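Local coordinates for protein lysozyme C (Equus asinus, PDB 5XUW) that hydrolyses beta-1,4 linkages in bacterial peptidoglycan and in chitodextrins, giving it a bacteriolytic action, and binds one calcium ion per molecule, at residues F3-L8 / N27-A32; A9-A14 / D86-D91; F57-K62 / I92-R97; K66-S71 / N77-K82. All blocks are in the same frame, centred on the assembly; numbering follows the deposited sequence.

The four contacts run through the lysozyme fold from one side of the molecule to the other, with the centres of contacts 1 and 4 about 25 Å apart. Contacts 1 and 2 share helix 5-14, and contacts 2 and 3 share helix 89-100; Leu12 joins all three, its CD2 lying 3.6 Å from Ile92 CD1. Calcium unites contacts 2 and 4, which supply four of the protein ligands between them, and Asp90 CB also meets Ile78 CD1 at 3.5 Å. The predicted catalytic residue Glu35 has its side chain about 6 Å from the side chains of both Ala32 in contact 1 and Phe57 in contact 3.

Contact 1: residues F3-L8 / N27-A32; sequences FSKCEL and NWVCMA
Leu8 packs between the Phe3 ring and helix 25-36, using one methyl for each. Its CD1 sits over the centre of one face of the Phe3 ring, 3.9 Å above the plane, and on the same side of the ring Phe3 CZ meets Ile88 CD1 at 3.8 Å. The other branch, Leu8 CD2, presses on Ala32 CB at 3.4 Å, tighter than ordinary van der Waals contact. Leu8 CG, anti to the backbone N (chi1 -176°), puts the branch point between ring and helix, and chi2 of 58° sends CD1 to the ring and CD2 to Ala32. One turn earlier on each helix, Lys5 and Val29 cross at about a right angle, Lys5 CG lying 3.8 Å from Val29 CG1. Only the first part of the lysine chain is used here; a bend at chi3 takes its ammonium group off to Tyr123, where it is hydrogen-bonded to the carbonyl and makes a cation-pi contact with the ring. The start of the first helix is fixed by a capping box: Glu7 N donates to Ser4 OG (3.0 Å), and Ser4 N returns a bond to Glu7 OE1 (3.3 Å), which is met on its anti side. The contact thus joins the beginning of helix 5-14 to the middle of helix 25-36, where Val29 also touches Ala9 and Leu12, and Trp28 continues the packing onto Ala95 and Val99 of helix 89-100.

Contact 2: residues A9-A14 / D86-D91; sequences AHKLKA and DNIDDD. With CA (calcium ion), chain C.
Lys11, Ile88 and Asp89 carry this contact, the lysine giving up the most surface. Its chain runs alongside Ile88 in the opposite direction, so that Lys11 CG is 4.0 Å from Ile88 CD1 near one end and Lys11 CE is 4.1 Å from Ile88 CG1 near the other. A bend at chi2 (55°) sets the chain on this course, and its end carries the ammonium group to Asp89, the Lys11 and Asp89 side chains crossing at about a right angle. The resulting salt bridge, Lys11 NZ to Asp89 OD1 at 2.7 Å, uses the syn lone pair of that oxygen. Ile88 is directed at helix 5-14, and its CD1 also reaches Leu12 CD2 at 4.0 Å, burying the apolar half of the contact beneath the more exposed ion pair. Ile88 is the N-cap residue of helix 89-100, and calcium ligands lie on either side of it in sequence. Asn87 O, Asp90 OD1 and Asp91 OD1 all bind the ion, the two carboxylate oxygens approaching each other to 2.9 Å because the metal holds both; the nearby helix start would probably ease their charge. Lys82 O, Asp85 OD1 and two waters raise the coordination number to seven. With the 3-10 segment that supplies Lys82, this loop and the helix after it form the calcium-binding elbow characteristic of alpha-lactalbumin and the calcium-binding C-type lysozymes.

Contact 3: residues F57-K62 / I92-R97; sequences FQLNSK and ISCAKR
Phe57 and Leu59 both hold CG anti to their carbonyl carbons (chi1 -53° and -58°), which sends their side chains to the same helix from two points two residues apart. They form part of the buried interface between the beta and alpha domains of the lysozyme fold, where the end strand 59-60 and the turn before it meet helix 89-100. The Phe57 ring comes in by its edge: Ile92 N lies near the ring plane, 3.9 Å from CE2, and Ile92 CG1 is equally distant from the same carbon. Although the CB of Ile92 points away from segment 57-62, its CG1 branch still touches the ring. A turn further along the helix, Ala95 CB approaches Phe57 CD2 obliquely at 3.8 Å. Leu59 fills the next position with a methyl, its CD1 resting 3.7 Å from Cys94 SG. That sulfur is bonded to Cys76, and the packing therefore also covers a disulfide that ties the helix to the long loop following the strand. With its CD1 and CE1 atoms, across the ring from CD2 and CE2, Phe57 meets Met31 and Ala32 of helix 25-36, and its carbonyl accepts from the indole of Trp108. Between the two apolar residues, Gln58 turns its side chain toward the predicted catalytic residues Glu35 and Asp53; Gln58 and Leu59 together face Tyr54 in a G1 beta bulge. An Asx turn ends the strand, with Lys62 N donating in the carbonyl plane to a lone pair of Asn60 OD1 at 3.1 Å.

Contact 4: residues K66-S71 / N77-K82; sequences KDNKRS and NIMCSK. With CA (calcium ion), chain C.
Lys66 and Met79 cross obliquely above a single parallel beta bridge in the long loop region between strand 59-60 and helix 89-100. Lys66 is extended beyond CG, and its methylene CE lies 3.5 Å from Met79 SD. The methionine begins away from the other segment with an unusual chi1 of -130°, then folds at chi2 (67°), which carries its end back across the lysine chain. Its terminal methyl continues to Asn68, approaching that side chain at about a right angle, with Met79 CE 3.2 Å from Asn68 OD1. Two backbone bonds hold the bridge beneath: Lys66 N donates to Ile78 O (2.9 Å), and Cys80 N to Lys66 O (2.9 Å). Met79 CA adds a weaker CA-H...O contact to the same oxygen. On the buried side Cys80 turns SG toward the Lys66 backbone, 3.4 Å from Lys66 N, where its disulfide to Cys65, the residue just before Lys66, also links the two strands of chain. Asp67 beside it has its OD2 held by the hydroxyl of Tyr54. From Cys80 the chain passes into a 3-10 segment, in which Lys82 O binds the calcium ion at 2.3 Å.

Contact 1: residues F3-L8 / N27-A32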
loop_
_atom_site.group_PDB
_atom_site.type_symbol
_atom_site.label_atom_id
_atom_site.label_comp_id
_atom_site.label_asym_id
_atom_site.label_seq_id
_atom_site.Cartn_x
_atom_site.Cartn_y
_atom_site.Cartn_z
ATOM N N PHE A 3 1.366 8.225 -9.391
ATOM C CA PHE A 3 2.807 7.997 -9.512
ATOM C C PHE A 3 3.140 7.263 -10.804
ATOM O O PHE A 3 2.351 6.461 -11.266
ATOM C CB PHE A 3 3.326 7.122 -8.365
ATOM C CG PHE A 3 3.456 7.823 -7.057
ATOM C CD1 PHE A 3 2.367 7.947 -6.205
ATOM C CD2 PHE A 3 4.689 8.327 -6.647
ATOM C CE1 PHE A 3 2.503 8.587 -4.977
ATOM C CE2 PHE A 3 4.832 8.956 -5.423
ATOM C CZ PHE A 3 3.739 9.092 -4.586
ATOM N N SER A 4 4.313 7.527 -11.371
ATOM C CA SER A 4 4.914 6.586 -12.312
ATOM C C SER A 4 5.534 5.493 -11.459
ATOM O O SER A 4 5.882 5.727 -10.301
ATOM C CB SER A 4 5.992 7.225 -13.187
ATOM O OG SER A 4 7.186 7.479 -12.464
ATOM N N LYS A 5 5.696 4.312 -12.038
ATOM C CA LYS A 5 6.338 3.217 -11.319
ATOM C C LYS A 5 7.676 3.635 -10.715
ATOM O O LYS A 5 7.929 3.398 -9.542
ATOM C CB LYS A 5 6.533 2.018 -12.246
ATOM C CG LYS A 5 7.314 0.879 -11.616
ATOM C CD LYS A 5 7.093 -0.434 -12.344
ATOM C CE LYS A 5 7.700 -0.438 -13.726
ATOM N NZ LYS A 5 7.462 -1.754 -14.390
ATOM N N CYS A 6 8.534 4.266 -11.513
ATOM C CA CYS A 6 9.868 4.642 -11.025
ATOM C C CYS A 6 9.868 5.780 -10.005
ATOM O O CYS A 6 10.687 5.787 -9.077
ATOM C CB CYS A 6 10.799 4.958 -12.191
ATOM S SG CYS A 6 11.198 3.476 -13.143
ATOM N N GLU A 7 8.956 6.736 -10.174
ATOM C CA GLU A 7 8.749 7.765 -9.169
ATOM C C GLU A 7 8.424 7.139 -7.813
ATOM O O GLU A 7 9.004 7.522 -6.787
ATOM C CB GLU A 7 7.604 8.681 -9.576
ATOM C CG GLU A 7 7.408 9.871 -8.657
ATOM C CD GLU A 7 6.196 10.692 -9.038
ATOM O OE1 GLU A 7 5.437 10.274 -9.945
ATOM O OE2 GLU A 7 6.014 11.750 -8.410
ATOM N N LEU A 8 7.490 6.189 -7.813
ATOM C CA LEU A 8 7.107 5.528 -6.566
ATOM C C LEU A 8 8.276 4.748 -5.978
ATOM O O LEU A 8 8.536 4.836 -4.783
ATOM C CB LEU A 8 5.884 4.628 -6.753
ATOM C CG LEU A 8 5.366 3.972 -5.464
ATOM C CD1 LEU A 8 5.001 5.015 -4.409
ATOM C CD2 LEU A 8 4.178 3.059 -5.747
ATOM N N ASN A 27 8.641 -5.565 -4.730
ATOM C CA ASN A 27 7.404 -6.082 -4.135
ATOM C C ASN A 27 6.467 -4.991 -3.618
ATOM O O ASN A 27 5.259 -5.047 -3.841
ATOM C CB ASN A 27 7.709 -7.119 -3.049
ATOM C CG ASN A 27 7.777 -8.509 -3.611
ATOM O OD1 ASN A 27 6.761 -9.055 -4.031
ATOM N ND2 ASN A 27 8.976 -9.087 -3.655
ATOM N N TRP A 28 7.031 -4.007 -2.935
ATOM C CA TRP A 28 6.256 -2.859 -2.443
ATOM C C TRP A 28 5.613 -2.049 -3.578
ATOM O O TRP A 28 4.439 -1.660 -3.500
ATOM C CB TRP A 28 7.163 -1.947 -1.616
ATOM C CG TRP A 28 7.448 -2.488 -0.258
ATOM C CD1 TRP A 28 8.620 -3.003 0.210
ATOM C CD2 TRP A 28 6.514 -2.575 0.813
ATOM N NE1 TRP A 28 8.469 -3.400 1.522
ATOM C CE2 TRP A 28 7.182 -3.149 1.910
ATOM C CE3 TRP A 28 5.174 -2.213 0.950
ATOM C CZ2 TRP A 28 6.552 -3.351 3.144
ATOM C CZ3 TRP A 28 4.548 -2.420 2.162
ATOM C CH2 TRP A 28 5.237 -2.978 3.244
ATOM N N VAL A 29 6.399 -1.779 -4.622
ATOM C CA VAL A 29 5.895 -1.038 -5.779
ATOM C C VAL A 29 4.831 -1.864 -6.509
ATOM O O VAL A 29 3.791 -1.333 -6.918
ATOM C CB VAL A 29 7.035 -0.601 -6.729
ATOM C CG1 VAL A 29 6.488 0.097 -7.963
ATOM C CG2 VAL A 29 7.990 0.341 -6.010
ATOM N N CYS A 30 5.080 -3.163 -6.642
ATOM C CA CYS A 30 4.116 -4.071 -7.270
ATOM C C CYS A 30 2.776 -4.070 -6.537
ATOM O O CYS A 30 1.712 -3.974 -7.161
ATOM C CB CYS A 30 4.691 -5.489 -7.377
ATOM S SG CYS A 30 3.776 -6.578 -8.484
ATOM N N MET A 31 2.815 -4.135 -5.208
ATOM C CA MET A 31 1.573 -4.102 -4.432
ATOM C C MET A 31 0.809 -2.820 -4.764
ATOM O O MET A 31 -0.393 -2.868 -5.013
ATOM C CB MET A 31 1.866 -4.231 -2.933
ATOM C CG MET A 31 0.662 -4.086 -2.007
ATOM S SD MET A 31 0.332 -2.398 -1.469
ATOM C CE MET A 31 1.696 -2.147 -0.332
ATOM N N ALA A 32 1.501 -1.687 -4.832
ATOM C CA ALA A 32 0.821 -0.434 -5.149
ATOM C C ALA A 32 0.212 -0.443 -6.558
ATOM O O ALA A 32 -0.909 0.036 -6.746
ATOM C CB ALA A 32 1.757 0.745 -4.978
#

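Contact 2: residues A9-A14 / D86-D91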
loop_
_atom_site.group_PDB
_atom_site.type_symbol
_atom_site.label_atom_id
_atom_site.label_comp_id
_atom_site.label_asym_id
_atom_site.label_seq_id
_atom_site.Cartn_x
_atom_site.Cartn_y
_atom_site.Cartn_z
ATOM N N ALA A 9 8.998 4.019 -6.826
ATOM C CA ALA A 9 10.161 3.236 -6.371
ATOM C C ALA A 9 11.179 4.105 -5.618
ATOM O O ALA A 9 11.638 3.762 -4.528
ATOM C CB ALA A 9 10.820 2.556 -7.553
ATOM N N HIS A 10 11.486 5.267 -6.177
ATOM C CA HIS A 10 12.444 6.175 -5.545
ATOM C C HIS A 10 11.934 6.823 -4.254
ATOM O O HIS A 10 12.694 6.962 -3.296
ATOM C CB HIS A 10 12.949 7.193 -6.561
ATOM C CG HIS A 10 13.981 6.610 -7.463
ATOM N ND1 HIS A 10 15.308 6.538 -7.106
ATOM C CD2 HIS A 10 13.872 5.963 -8.645
ATOM C CE1 HIS A 10 15.982 5.925 -8.058
ATOM N NE2 HIS A 10 15.135 5.568 -9.007
ATOM N N LYS A 11 10.656 7.184 -4.226
ATOM C CA LYS A 11 10.009 7.670 -3.006
ATOM C C LYS A 11 10.073 6.613 -1.893
ATOM O O LYS A 11 10.522 6.891 -0.782
ATOM C CB LYS A 11 8.560 8.045 -3.314
ATOM C CG LYS A 11 7.718 8.496 -2.129
ATOM C CD LYS A 11 8.332 9.652 -1.361
ATOM C CE LYS A 11 7.386 10.127 -0.266
ATOM N NZ LYS A 11 7.970 11.218 0.565
ATOM N N LEU A 12 9.626 5.401 -2.205
ATOM C CA LEU A 12 9.651 4.307 -1.234
ATOM C C LEU A 12 11.073 3.983 -0.783
ATOM O O LEU A 12 11.304 3.731 0.402
ATOM C CB LEU A 12 8.949 3.068 -1.792
ATOM C CG LEU A 12 7.456 3.199 -2.128
ATOM C CD1 LEU A 12 6.877 1.831 -2.441
ATOM C CD2 LEU A 12 6.634 3.875 -1.036
ATOM N N LYS A 13 12.027 4.016 -1.708
ATOM C CA LYS A 13 13.441 3.827 -1.349
ATOM C C LYS A 13 13.900 4.869 -0.327
ATOM O O LYS A 13 14.588 4.537 0.645
ATOM C CB LYS A 13 14.346 3.885 -2.585
ATOM C CG LYS A 13 15.824 3.641 -2.271
ATOM C CD LYS A 13 16.673 3.454 -3.516
ATOM C CE LYS A 13 18.165 3.455 -3.193
ATOM N NZ LYS A 13 18.524 2.429 -2.173
ATOM N N ALA A 14 13.513 6.118 -0.552
ATOM C CA ALA A 14 13.890 7.218 0.343
ATOM C C ALA A 14 13.265 7.084 1.731
ATOM O O ALA A 14 13.837 7.565 2.714
ATOM C CB ALA A 14 13.511 8.554 -0.277
ATOM N N ASP A 86 -1.978 13.858 -1.688
ATOM C CA ASP A 86 -0.857 13.583 -2.592
ATOM C C ASP A 86 0.343 12.985 -1.868
ATOM O O ASP A 86 1.106 12.238 -2.482
ATOM C CB ASP A 86 -0.406 14.850 -3.330
ATOM C CG ASP A 86 -1.366 15.275 -4.422
ATOM O OD1 ASP A 86 -2.428 14.645 -4.592
ATOM O OD2 ASP A 86 -1.034 16.240 -5.140
ATOM N N ASN A 87 0.531 13.340 -0.594
ATOM C CA ASN A 87 1.719 12.925 0.134
ATOM C C ASN A 87 1.470 11.571 0.778
ATOM O O ASN A 87 0.448 11.389 1.412
ATOM C CB ASN A 87 2.100 13.955 1.184
ATOM C CG ASN A 87 3.489 13.711 1.731
ATOM O OD1 ASN A 87 4.491 14.106 1.125
ATOM N ND2 ASN A 87 3.561 13.043 2.855
ATOM N N ILE A 88 2.404 10.633 0.625
ATOM C CA ILE A 88 2.174 9.245 1.063
ATOM C C ILE A 88 3.015 8.825 2.268
ATOM O O ILE A 88 3.070 7.647 2.598
ATOM C CB ILE A 88 2.361 8.227 -0.093
ATOM C CG1 ILE A 88 3.799 8.206 -0.622
ATOM C CG2 ILE A 88 1.380 8.520 -1.213
ATOM C CD1 ILE A 88 4.120 6.977 -1.453
ATOM N N ASP A 89 3.668 9.770 2.932
ATOM C CA ASP A 89 4.456 9.441 4.115
ATOM C C ASP A 89 3.639 8.733 5.188
ATOM O O ASP A 89 4.108 7.741 5.755
ATOM C CB ASP A 89 5.136 10.679 4.703
ATOM C CG ASP A 89 6.262 11.206 3.823
ATOM O OD1 ASP A 89 6.619 10.548 2.825
ATOM O OD2 ASP A 89 6.784 12.303 4.122
ATOM N N ASP A 90 2.429 9.230 5.457
ATOM C CA ASP A 90 1.573 8.593 6.463
ATOM C C ASP A 90 1.000 7.267 5.951
ATOM O O ASP A 90 0.854 6.303 6.728
ATOM C CB ASP A 90 0.499 9.534 7.039
ATOM C CG ASP A 90 -0.329 10.241 5.985
ATOM O OD1 ASP A 90 -0.291 9.848 4.799
ATOM O OD2 ASP A 90 -1.025 11.225 6.351
ATOM N N ASP A 91 0.733 7.188 4.650
ATOM C CA ASP A 91 0.369 5.894 4.012
ATOM C C ASP A 91 1.479 4.865 4.199
ATOM O O ASP A 91 1.218 3.688 4.525
ATOM C CB ASP A 91 0.099 6.034 2.509
ATOM C CG ASP A 91 -0.972 7.050 2.183
ATOM O OD1 ASP A 91 -0.753 8.240 2.467
ATOM O OD2 ASP A 91 -2.011 6.666 1.605
HETATM CA CA CA C . -1.370 10.608 2.742
HETATM O O HOH W 1 -0.744 12.540 3.946
HETATM O O HOH W 2 -2.133 9.832 0.592
#

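Contact 3: residues F57-K62 / I92-R97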
loop_
_atom_site.group_PDB
_atom_site.type_symbol
_atom_site.label_atom_id
_atom_site.label_comp_id
_atom_site.label_asym_id
_atom_site.label_seq_id
_atom_site.Cartn_x
_atom_site.Cartn_y
_atom_site.Cartn_z
ATOM N N PHE A 57 -2.156 2.281 -1.126
ATOM C CA PHE A 57 -2.016 0.943 -0.559
ATOM C C PHE A 57 -3.339 0.330 -0.097
ATOM O O PHE A 57 -3.329 -0.696 0.580
ATOM C CB PHE A 57 -1.034 0.962 0.607
ATOM C CG PHE A 57 0.300 1.583 0.287
ATOM C CD1 PHE A 57 1.012 1.212 -0.854
ATOM C CD2 PHE A 57 0.871 2.511 1.159
ATOM C CE1 PHE A 57 2.245 1.777 -1.134
ATOM C CE2 PHE A 57 2.114 3.067 0.885
ATOM C CZ PHE A 57 2.804 2.695 -0.259
ATOM N N GLN A 58 -4.467 0.944 -0.461
ATOM C CA GLN A 58 -5.789 0.399 -0.201
ATOM C C GLN A 58 -5.945 -0.084 1.245
ATOM O O GLN A 58 -6.286 -1.234 1.512
ATOM C CB GLN A 58 -6.105 -0.694 -1.226
ATOM C CG GLN A 58 -6.364 -0.143 -2.610
ATOM C CD GLN A 58 -7.682 0.601 -2.704
ATOM O OE1 GLN A 58 -8.738 -0.011 -2.859
ATOM N NE2 GLN A 58 -7.630 1.925 -2.589
ATOM N N LEU A 59 -5.712 0.848 2.165
ATOM C CA LEU A 59 -5.747 0.570 3.595
ATOM C C LEU A 59 -7.182 0.636 4.094
ATOM O O LEU A 59 -7.910 1.590 3.796
ATOM C CB LEU A 59 -4.848 1.545 4.339
ATOM C CG LEU A 59 -3.388 1.523 3.893
ATOM C CD1 LEU A 59 -2.649 2.758 4.374
ATOM C CD2 LEU A 59 -2.700 0.243 4.353
ATOM N N ASN A 60 -7.607 -0.409 4.807
ATOM C CA ASN A 60 -9.009 -0.582 5.155
ATOM C C ASN A 60 -9.458 0.160 6.418
ATOM O O ASN A 60 -8.682 0.369 7.347
ATOM C CB ASN A 60 -9.405 -2.076 5.214
ATOM C CG ASN A 60 -8.873 -2.795 6.430
ATOM O OD1 ASN A 60 -9.194 -2.448 7.566
ATOM N ND2 ASN A 60 -8.068 -3.827 6.199
ATOM N N SER A 61 -10.740 0.501 6.409
ATOM C CA SER A 61 -11.436 1.292 7.420
ATOM C C SER A 61 -11.868 0.491 8.657
ATOM O O SER A 61 -12.563 1.037 9.514
ATOM C CB SER A 61 -12.708 1.846 6.769
ATOM O OG SER A 61 -13.517 0.749 6.306
ATOM N N LYS A 62 -11.521 -0.797 8.725
ATOM C CA LYS A 62 -11.908 -1.663 9.840
ATOM C C LYS A 62 -10.765 -1.872 10.824
ATOM O O LYS A 62 -10.997 -1.918 12.025
ATOM C CB LYS A 62 -12.401 -3.016 9.317
ATOM C CG LYS A 62 -12.707 -4.036 10.406
ATOM C CD LYS A 62 -13.458 -5.225 9.839
ATOM C CE LYS A 62 -13.742 -6.265 10.909
ATOM N NZ LYS A 62 -14.565 -7.380 10.366
ATOM N N ILE A 92 2.719 5.308 3.998
ATOM C CA ILE A 92 3.890 4.428 4.139
ATOM C C ILE A 92 4.057 3.968 5.588
ATOM O O ILE A 92 4.288 2.787 5.854
ATOM C CB ILE A 92 5.177 5.126 3.653
ATOM C CG1 ILE A 92 5.170 5.242 2.122
ATOM C CG2 ILE A 92 6.431 4.394 4.129
ATOM C CD1 ILE A 92 6.162 6.240 1.576
ATOM N N SER A 93 3.979 4.903 6.520
ATOM C CA SER A 93 4.078 4.535 7.932
ATOM C C SER A 93 3.014 3.510 8.317
ATOM O O SER A 93 3.311 2.582 9.064
ATOM C CB SER A 93 4.004 5.758 8.833
ATOM O OG SER A 93 2.853 6.503 8.546
ATOM N N CYS A 94 1.799 3.654 7.783
ATOM C CA CYS A 94 0.728 2.701 8.048
ATOM C C CYS A 94 0.988 1.340 7.394
ATOM O O CYS A 94 0.786 0.292 8.024
ATOM C CB CYS A 94 -0.625 3.265 7.609
ATOM S SG CYS A 94 -2.046 2.216 7.997
ATOM N N ALA A 95 1.444 1.344 6.143
ATOM C CA ALA A 95 1.772 0.082 5.458
ATOM C C ALA A 95 2.891 -0.694 6.188
ATOM O O ALA A 95 2.863 -1.933 6.257
ATOM C CB ALA A 95 2.151 0.345 4.011
ATOM N N LYS A 96 3.856 0.043 6.742
ATOM C CA LYS A 96 4.894 -0.550 7.597
ATOM C C LYS A 96 4.275 -1.278 8.808
ATOM O O LYS A 96 4.704 -2.379 9.142
ATOM C CB LYS A 96 5.892 0.513 8.060
ATOM C CG LYS A 96 6.841 0.984 6.975
ATOM C CD LYS A 96 7.759 2.077 7.478
ATOM C CE LYS A 96 8.763 2.489 6.420
ATOM N NZ LYS A 96 9.711 3.513 6.921
ATOM N N ARG A 97 3.272 -0.671 9.442
ATOM C CA ARG A 97 2.519 -1.330 10.526
ATOM C C ARG A 97 1.782 -2.565 9.979
ATOM O O ARG A 97 1.860 -3.648 10.574
ATOM C CB ARG A 97 1.580 -0.319 11.244
ATOM C CG ARG A 97 0.491 -0.873 12.179
ATOM C CD ARG A 97 1.010 -1.415 13.509
ATOM N NE ARG A 97 -0.041 -2.072 14.326
ATOM C CZ ARG A 97 -0.623 -3.244 14.053
ATOM N NH1 ARG A 97 -0.288 -3.940 12.971
ATOM N NH2 ARG A 97 -1.574 -3.735 14.857
#

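Contact 4: residues K66-S71 / N77-K82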
loop_
_atom_site.group_PDB
_atom_site.type_symbol
_atom_site.label_atom_id
_atom_site.label_comp_id
_atom_site.label_asym_id
_atom_site.label_seq_id
_atom_site.Cartn_x
_atom_site.Cartn_y
_atom_site.Cartn_z
ATOM N N LYS A 66 -9.558 5.256 10.407
ATOM C CA LYS A 66 -10.934 5.533 10.806
ATOM C C LYS A 66 -11.599 6.593 9.931
ATOM O O LYS A 66 -11.043 7.654 9.666
ATOM C CB LYS A 66 -11.025 5.897 12.290
ATOM C CG LYS A 66 -10.309 7.165 12.712
ATOM C CD LYS A 66 -10.944 7.770 13.957
ATOM C CE LYS A 66 -10.076 8.895 14.487
ATOM N NZ LYS A 66 -10.825 9.870 15.326
ATOM N N ASP A 67 -12.768 6.242 9.420
ATOM C CA ASP A 67 -13.714 7.212 8.908
ATOM C C ASP A 67 -14.879 7.076 9.882
ATOM O O ASP A 67 -14.914 6.130 10.674
ATOM C CB ASP A 67 -14.083 6.950 7.435
ATOM C CG ASP A 67 -14.635 5.545 7.178
ATOM O OD1 ASP A 67 -15.382 5.003 8.018
ATOM O OD2 ASP A 67 -14.335 4.990 6.102
ATOM N N ASN A 68 -15.823 8.000 9.859
ATOM C CA ASN A 68 -16.892 7.967 10.863
ATOM C C ASN A 68 -18.197 7.359 10.315
ATOM O O ASN A 68 -19.292 7.791 10.679
ATOM C CB ASN A 68 -17.075 9.366 11.470
ATOM C CG ASN A 68 -15.811 9.874 12.160
ATOM O OD1 ASN A 68 -15.235 10.884 11.759
ATOM N ND2 ASN A 68 -15.368 9.163 13.193
ATOM N N LYS A 69 -18.057 6.342 9.452
ATOM C CA LYS A 69 -19.188 5.550 8.937
ATOM C C LYS A 69 -19.148 4.057 9.330
ATOM O O LYS A 69 -20.075 3.311 9.001
ATOM C CB LYS A 69 -19.279 5.684 7.411
ATOM C CG LYS A 69 -18.208 4.933 6.637
ATOM N N ARG A 70 -18.079 3.613 9.992
ATOM C CA ARG A 70 -18.061 2.302 10.645
ATOM C C ARG A 70 -17.048 2.274 11.783
ATOM O O ARG A 70 -16.178 3.145 11.876
ATOM C CB ARG A 70 -17.780 1.166 9.644
ATOM C CG ARG A 70 -16.398 1.175 8.988
ATOM C CD ARG A 70 -15.943 -0.221 8.569
ATOM N NE ARG A 70 -15.655 -1.077 9.727
ATOM C CZ ARG A 70 -16.390 -2.112 10.156
ATOM N NH1 ARG A 70 -17.512 -2.497 9.539
ATOM N NH2 ARG A 70 -15.995 -2.782 11.238
ATOM N N SER A 71 -17.172 1.266 12.639
ATOM C CA SER A 71 -16.229 1.047 13.732
ATOM C C SER A 71 -14.879 0.589 13.196
ATOM O O SER A 71 -14.821 -0.164 12.215
ATOM C CB SER A 71 -16.771 -0.003 14.699
ATOM O OG SER A 71 -18.000 0.424 15.252
ATOM N N ASN A 77 -3.802 4.892 13.690
ATOM C CA ASN A 77 -4.101 6.141 14.392
ATOM C C ASN A 77 -4.244 7.306 13.413
ATOM O O ASN A 77 -3.562 8.329 13.519
ATOM C CB ASN A 77 -3.007 6.421 15.440
ATOM C CG ASN A 77 -3.361 7.561 16.376
ATOM O OD1 ASN A 77 -4.531 7.879 16.577
ATOM N ND2 ASN A 77 -2.339 8.185 16.951
ATOM N N ILE A 78 -5.123 7.128 12.433
ATOM C CA ILE A 78 -5.213 8.087 11.342
ATOM C C ILE A 78 -6.595 8.108 10.693
ATOM O O ILE A 78 -7.252 7.066 10.550
ATOM C CB ILE A 78 -4.093 7.802 10.309
ATOM C CG1 ILE A 78 -3.886 8.995 9.379
ATOM C CG2 ILE A 78 -4.359 6.517 9.525
ATOM C CD1 ILE A 78 -2.650 8.859 8.521
ATOM N N MET A 79 -7.025 9.310 10.312
ATOM C CA MET A 79 -8.251 9.495 9.552
ATOM C C MET A 79 -8.045 8.957 8.142
ATOM O O MET A 79 -7.009 9.221 7.530
ATOM C CB MET A 79 -8.628 10.984 9.475
ATOM C CG MET A 79 -10.056 11.273 9.862
ATOM S SD MET A 79 -10.305 10.943 11.613
ATOM C CE MET A 79 -12.082 11.127 11.724
ATOM N N CYS A 80 -9.028 8.226 7.620
ATOM C CA CYS A 80 -8.883 7.603 6.301
ATOM C C CYS A 80 -8.693 8.623 5.175
ATOM O O CYS A 80 -8.019 8.326 4.188
ATOM C CB CYS A 80 -10.065 6.688 5.974
ATOM S SG CYS A 80 -10.267 5.230 7.034
ATOM N N SER A 81 -9.253 9.824 5.338
ATOM C CA SER A 81 -9.079 10.912 4.362
ATOM C C SER A 81 -7.621 11.309 4.115
ATOM O O SER A 81 -7.282 11.760 3.014
ATOM C CB SER A 81 -9.880 12.149 4.794
ATOM O OG SER A 81 -9.509 12.564 6.097
ATOM N N LYS A 82 -6.763 11.119 5.118
ATOM C CA LYS A 82 -5.335 11.420 4.991
ATOM C C LYS A 82 -4.580 10.403 4.134
ATOM O O LYS A 82 -3.393 10.578 3.857
ATOM C CB LYS A 82 -4.700 11.522 6.367
ATOM C CG LYS A 82 -5.342 12.613 7.226
ATOM C CD LYS A 82 -5.014 12.453 8.696
ATOM C CE LYS A 82 -3.624 12.952 9.011
ATOM N NZ LYS A 82 -3.564 14.439 9.035
HETATM CA CA CA C . -1.370 10.608 2.742
HETATM O O HOH W 2 -2.133 9.832 0.592
HETATM O O HOH W 1 -0.744 12.540 3.946
#